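Local coordinates for protein glutathione S-transferase domain (Xanthobacter autotrophicus, PDB 4HZ2) that binds glutathione and, as a member of the glutathione S-transferase family, probably acts as a transferase, at residues R86-I91 with F118-H123; T110-W115 with T177-A182. All coordinates share one frame; numbering follows the deposited sequence.

Overall arrangement
Contact 1 joins the thioredoxin-like N-terminal domain of a glutathione S-transferase to its all-helical C-terminal domain, bringing the start of helix 88-96 against the middle of helix 107-137 beside glutathione. Contact 2 packs two helices inside the C-terminal domain, setting an earlier part of helix 107-137 against the first turn of helix 178-187. Their centres lie about 10 Å apart, and they meet where Asn-89 OD1 packs on Ala-182 CB. Along the chain the segments alternate, 86-91, 110-115, 118-123 and 177-182, and 110-115 and 118-123 both lie on helix 107-137. Each contact also touches the second subunit; the shared helix therefore contributes to the glutathione site, the helical core and the dimer interface.

Contact 1: R86-I91 with F118-H123; sequences RESNAI and FEQYSH. With GSH (glutathione), chain F; GSH (glutathione), chain C.
Asn-89 ND2 donates to Glu-119 OE1 at 2.8 Å, the one direct hydrogen bond between 86-91 and 118-123, and packs 3.4 Å from Gln-120 CG, the two amides passing in opposite directions with planes 72° apart. The chain F glutathione makes a second link. Its amino nitrogen N1 is held between Glu-87 OE1, at 2.6 Å, and Gln-120 OE1, at 2.8 Å. Ser-88 grips the carboxylate of the gamma-glutamyl end (C1, O11, O12): its backbone N gives a nearly straight bond to O11 while OG donates to O12 at 2.8 Å; Gln-120 NE2 adds a weak bond to O12. Behind this first shell, Glu-119 OE1 also accepts from Gln-120 NE2, at 2.9 Å, on its syn side; Asn-89 arrives on the anti side and from the opposite face. The Gln-120 bond would fix the rotation of that amide, leaving OE1 facing N1. Glu-119, with CG trans to the backbone N (chi1 -172°), bends at chi2 to bring OE1 within reach of both amide nitrogens. Lys-36 forms a salt bridge with Glu-119 OE2 and also bonds Asn-89 OD1 and Ser-88 OG. The site sits at the N-terminal end of helix 88-96, just after strand 84-86, and faces helix 107-137, flanked by helices 32-43 and 178-187.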
# COMPACT_ATOMS: atom_id res chain seq x y z
N ARG B 86 3.97 -4.92 12.15
CA ARG B 86 3.75 -3.54 11.74
C ARG B 86 2.95 -3.49 10.44
O ARG B 86 2.69 -4.56 9.83
CB ARG B 86 5.09 -2.89 11.50
CG ARG B 86 5.90 -3.73 10.53
CD ARG B 86 7.21 -3.10 10.19
NE ARG B 86 8.02 -3.97 9.32
CZ ARG B 86 9.26 -3.68 8.95
NH1 ARG B 86 9.79 -2.53 9.35
NH2 ARG B 86 9.95 -4.51 8.15
N GLU B 87 2.58 -2.27 10.01
CA GLU B 87 1.76 -2.04 8.81
C GLU B 87 0.32 -2.50 9.03
O GLU B 87 0.01 -3.70 9.01
CB GLU B 87 2.35 -2.67 7.53
CG GLU B 87 3.63 -1.99 7.08
CD GLU B 87 3.38 -0.54 6.70
OE1 GLU B 87 2.29 -0.27 6.09
OE2 GLU B 87 4.23 0.33 6.98
N SER B 88 -0.58 -1.54 9.19
CA SER B 88 -1.95 -1.87 9.56
C SER B 88 -2.59 -2.90 8.64
O SER B 88 -3.35 -3.74 9.12
CB SER B 88 -2.82 -0.61 9.69
OG SER B 88 -2.95 0.04 8.45
N ASN B 89 -2.37 -2.81 7.33
CA ASN B 89 -3.03 -3.76 6.45
C ASN B 89 -2.39 -5.16 6.51
O ASN B 89 -3.07 -6.19 6.28
CB ASN B 89 -3.09 -3.23 5.02
CG ASN B 89 -4.10 -2.07 4.84
OD1 ASN B 89 -4.79 -1.67 5.77
ND2 ASN B 89 -4.19 -1.56 3.63
N ALA B 90 -1.09 -5.21 6.83
CA ALA B 90 -0.41 -6.50 7.11
C ALA B 90 -0.93 -7.08 8.42
O ALA B 90 -1.09 -8.29 8.53
CB ALA B 90 1.12 -6.32 7.18
N ILE B 91 -1.22 -6.23 9.39
CA ILE B 91 -1.81 -6.70 10.67
C ILE B 91 -3.22 -7.27 10.41
O ILE B 91 -3.62 -8.31 10.96
CB ILE B 91 -1.84 -5.58 11.71
CG1 ILE B 91 -0.40 -5.26 12.14
CG2 ILE B 91 -2.70 -5.94 12.93
CD1 ILE B 91 -0.21 -3.91 12.80
N PHE B 118 -5.08 -0.41 -3.01
CA PHE B 118 -5.83 0.81 -3.32
C PHE B 118 -5.95 1.70 -2.09
O PHE B 118 -5.73 2.93 -2.16
CB PHE B 118 -7.21 0.48 -3.91
CG PHE B 118 -8.17 1.64 -3.93
CD1 PHE B 118 -8.17 2.55 -4.99
CD2 PHE B 118 -9.13 1.79 -2.91
CE1 PHE B 118 -9.08 3.61 -5.00
CE2 PHE B 118 -10.04 2.84 -2.93
CZ PHE B 118 -10.03 3.74 -4.00
N GLU B 119 -6.30 1.10 -0.96
CA GLU B 119 -6.44 1.89 0.25
C GLU B 119 -5.14 2.64 0.59
O GLU B 119 -5.14 3.82 0.95
CB GLU B 119 -6.93 1.02 1.43
CG GLU B 119 -7.28 1.85 2.63
CD GLU B 119 -6.17 1.87 3.71
OE1 GLU B 119 -5.21 1.09 3.61
OE2 GLU B 119 -6.26 2.69 4.66
N GLN B 120 -4.02 1.94 0.53
CA GLN B 120 -2.77 2.55 0.98
C GLN B 120 -2.23 3.58 -0.02
O GLN B 120 -1.53 4.52 0.36
CB GLN B 120 -1.73 1.45 1.24
CG GLN B 120 -1.99 0.73 2.56
CD GLN B 120 -1.63 1.53 3.78
OE1 GLN B 120 -0.47 1.90 3.95
NE2 GLN B 120 -2.63 1.80 4.66
N TYR B 121 -2.52 3.37 -1.30
CA TYR B 121 -1.92 4.20 -2.33
C TYR B 121 -2.82 5.36 -2.77
O TYR B 121 -2.34 6.46 -3.06
CB TYR B 121 -1.58 3.34 -3.58
CG TYR B 121 -0.57 4.04 -4.44
CD1 TYR B 121 -0.97 4.81 -5.55
CD2 TYR B 121 0.79 4.01 -4.11
CE1 TYR B 121 -0.03 5.49 -6.31
CE2 TYR B 121 1.73 4.68 -4.86
CZ TYR B 121 1.33 5.42 -5.96
OH TYR B 121 2.31 6.09 -6.68
N SER B 122 -4.13 5.09 -2.83
CA SER B 122 -5.07 6.01 -3.50
C SER B 122 -6.11 6.63 -2.56
O SER B 122 -6.84 7.53 -2.98
CB SER B 122 -5.80 5.27 -4.63
OG SER B 122 -4.90 4.86 -5.65
N HIS B 123 -6.19 6.16 -1.32
CA HIS B 123 -7.29 6.58 -0.45
C HIS B 123 -6.74 7.18 0.84
O HIS B 123 -6.94 8.37 1.12
CB HIS B 123 -8.20 5.38 -0.20
CG HIS B 123 -9.38 5.61 0.70
ND1 HIS B 123 -9.28 5.62 2.08
CD2 HIS B 123 -10.70 5.75 0.41
CE1 HIS B 123 -10.49 5.78 2.60
NE2 HIS B 123 -11.37 5.84 1.60
N1 GSH F . 1.47 2.22 5.97
CA1 GSH F . 1.28 2.49 7.44
C1 GSH F . 0.16 1.66 8.01
O11 GSH F . 0.31 1.14 9.15
O12 GSH F . -0.91 1.52 7.33
CB1 GSH F . 1.00 3.97 7.71
CG1 GSH F . 0.83 4.15 9.21
CD1 GSH F . 0.95 5.60 9.62
OE1 GSH F . 0.98 6.49 8.77
N2 GSH F . 1.01 5.83 10.94
CA2 GSH F . 1.06 7.18 11.49
C2 GSH F . 2.36 7.42 12.20
O2 GSH F . 2.86 6.53 12.93
CB2 GSH F . -0.23 7.47 12.31
SG2 GSH F . -1.83 7.10 11.47
N3 GSH F . 2.97 8.60 12.03
CA3 GSH F . 4.41 8.72 11.85
C3 GSH F . 5.13 9.44 12.98
O31 GSH F . 6.39 9.45 12.97
O32 GSH F . 4.46 10.00 13.87
N1 GSH C . -0.83 1.22 -6.61
CA1 GSH C . -0.64 1.12 -8.08
C1 GSH C . 0.10 -0.14 -8.42
O11 GSH C . 1.06 -0.45 -7.67
O12 GSH C . -0.24 -0.86 -9.38
CB1 GSH C . 0.09 2.35 -8.63
CG1 GSH C . 0.18 2.25 -10.15
CD1 GSH C . 0.41 3.61 -10.82
OE1 GSH C . 0.70 4.58 -10.16
N2 GSH C . 0.28 3.68 -12.14
CA2 GSH C . 0.36 4.95 -12.84
C2 GSH C . -0.86 5.22 -13.67
O2 GSH C . -1.29 4.33 -14.35
CB2 GSH C . 1.60 4.98 -13.72
SG2 GSH C . 1.91 6.60 -14.50
N3 GSH C . -1.42 6.44 -13.63
CA3 GSH C . -2.24 6.82 -14.78
C3 GSH C . -3.44 7.66 -14.47
O31 GSH C . -4.17 8.02 -15.43
O32 GSH C . -3.66 7.95 -13.28

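Contact 2: T110-W115 with T177-A182; sequences TRVHEW and TIADLA
Val-112 of helix 107-137 is a bump set in the recess made by Thr-177, Ile-178 and the small Ala-179 at the start of helix 178-187; the two helices pack side by side in the all-helical C-terminal domain of the glutathione S-transferase fold. The axes of the two short segments run almost parallel, 9° apart, with a closest approach of 9.0 Å. Ala-179 leaves room for this: its CA is 5.3 Å from the CA of Val-112. Val-112 CG1, trans to the backbone N (chi1 168°), lies across the Ile-178 chain at about a right angle, 3.7 Å from its CG1, while CG2 meets Thr-177 tip to tip, 3.8 Å from OG1. One turn on, Trp-115 CB, at 3.8 Å, and CD1 both lie near Ala-179 CB, while the rest of the indole extends to edge-to-face contacts with His-164 and Phe-118. Replacing Val-112 by alanine would probably open a gap against Ile-178 CG1 and strip Thr-177 OG1 of its methyl neighbour. That hydroxyl also belongs to a capping box that begins helix 178-187: Thr-177 OG1 accepts from Ala-179 N at 3.2 Å, and Thr-177 N donates to Asp-180 OD2 at 2.9 Å, through the carboxylate's anti lone pair.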
# COMPACT_ATOMS: atom_id res chain seq x y z
N THR B 110 -7.44 -12.32 -3.85
CA THR B 110 -6.80 -11.32 -4.71
C THR B 110 -7.61 -10.02 -4.76
O THR B 110 -7.02 -8.91 -4.71
CB THR B 110 -6.55 -11.87 -6.10
OG1 THR B 110 -5.49 -12.82 -5.99
CG2 THR B 110 -6.13 -10.78 -7.07
N ARG B 111 -8.93 -10.14 -4.84
CA ARG B 111 -9.77 -8.93 -4.78
C ARG B 111 -9.58 -8.17 -3.48
O ARG B 111 -9.52 -6.93 -3.47
CB ARG B 111 -11.25 -9.23 -5.00
CG ARG B 111 -11.53 -9.78 -6.39
CD ARG B 111 -11.12 -8.79 -7.46
NE ARG B 111 -11.59 -9.22 -8.78
CZ ARG B 111 -10.95 -8.96 -9.91
NH1 ARG B 111 -9.83 -8.25 -9.86
NH2 ARG B 111 -11.44 -9.40 -11.07
N VAL B 112 -9.45 -8.92 -2.37
CA VAL B 112 -9.14 -8.28 -1.09
C VAL B 112 -7.79 -7.52 -1.18
O VAL B 112 -7.69 -6.36 -0.79
CB VAL B 112 -9.09 -9.28 0.09
CG1 VAL B 112 -8.48 -8.60 1.32
CG2 VAL B 112 -10.48 -9.81 0.42
N HIS B 113 -6.74 -8.19 -1.66
CA HIS B 113 -5.43 -7.53 -1.80
C HIS B 113 -5.54 -6.25 -2.59
O HIS B 113 -4.92 -5.26 -2.22
CB HIS B 113 -4.40 -8.45 -2.47
CG HIS B 113 -4.07 -9.66 -1.65
ND1 HIS B 113 -3.70 -10.86 -2.23
CD2 HIS B 113 -3.98 -9.84 -0.30
CE1 HIS B 113 -3.43 -11.74 -1.27
NE2 HIS B 113 -3.61 -11.15 -0.10
N GLU B 114 -6.27 -6.30 -3.70
CA GLU B 114 -6.42 -5.10 -4.56
C GLU B 114 -6.97 -3.92 -3.78
O GLU B 114 -6.44 -2.81 -3.86
CB GLU B 114 -7.29 -5.40 -5.78
CG GLU B 114 -6.67 -6.40 -6.72
CD GLU B 114 -7.60 -6.76 -7.86
OE1 GLU B 114 -8.81 -6.43 -7.73
OE2 GLU B 114 -7.14 -7.38 -8.85
N TRP B 115 -8.03 -4.15 -3.01
CA TRP B 115 -8.58 -3.06 -2.21
C TRP B 115 -7.59 -2.58 -1.13
O TRP B 115 -7.56 -1.38 -0.81
CB TRP B 115 -9.92 -3.45 -1.56
CG TRP B 115 -11.02 -3.57 -2.52
CD1 TRP B 115 -11.77 -4.69 -2.81
CD2 TRP B 115 -11.62 -2.48 -3.26
NE1 TRP B 115 -12.75 -4.38 -3.74
CE2 TRP B 115 -12.71 -3.03 -3.99
CE3 TRP B 115 -11.35 -1.11 -3.37
CZ2 TRP B 115 -13.47 -2.26 -4.87
CZ3 TRP B 115 -12.15 -0.32 -4.23
CH2 TRP B 115 -13.21 -0.91 -4.96
N THR B 177 -15.28 -8.49 4.52
CA THR B 177 -13.91 -9.01 4.63
C THR B 177 -13.04 -7.90 5.19
O THR B 177 -13.52 -6.77 5.42
CB THR B 177 -13.33 -9.43 3.25
OG1 THR B 177 -13.29 -8.28 2.39
CG2 THR B 177 -14.15 -10.58 2.60
N ILE B 178 -11.74 -8.18 5.38
CA ILE B 178 -10.83 -7.11 5.81
C ILE B 178 -10.71 -5.99 4.77
O ILE B 178 -10.24 -4.90 5.10
CB ILE B 178 -9.42 -7.63 6.16
CG1 ILE B 178 -8.77 -8.35 4.98
CG2 ILE B 178 -9.49 -8.52 7.39
CD1 ILE B 178 -7.28 -8.62 5.18
N ALA B 179 -11.11 -6.23 3.52
CA ALA B 179 -11.14 -5.10 2.58
C ALA B 179 -12.13 -4.04 3.07
O ALA B 179 -11.81 -2.84 3.08
CB ALA B 179 -11.50 -5.58 1.19
N ASP B 180 -13.33 -4.47 3.51
CA ASP B 180 -14.29 -3.49 4.06
C ASP B 180 -13.71 -2.80 5.29
O ASP B 180 -13.84 -1.60 5.46
CB ASP B 180 -15.65 -4.11 4.37
CG ASP B 180 -16.22 -4.86 3.19
OD1 ASP B 180 -16.79 -4.22 2.25
OD2 ASP B 180 -16.04 -6.09 3.13
N LEU B 181 -13.09 -3.57 6.19
CA LEU B 181 -12.50 -2.97 7.39
C LEU B 181 -11.44 -1.91 7.03
O LEU B 181 -11.45 -0.81 7.59
CB LEU B 181 -11.88 -4.03 8.32
CG LEU B 181 -12.80 -5.11 8.90
CD1 LEU B 181 -12.06 -6.04 9.88
CD2 LEU B 181 -14.00 -4.45 9.59
N ALA B 182 -10.54 -2.25 6.09
CA ALA B 182 -9.45 -1.36 5.74
C ALA B 182 -9.96 -0.01 5.22
O ALA B 182 -9.40 1.02 5.56
CB ALA B 182 -8.48 -1.98 4.73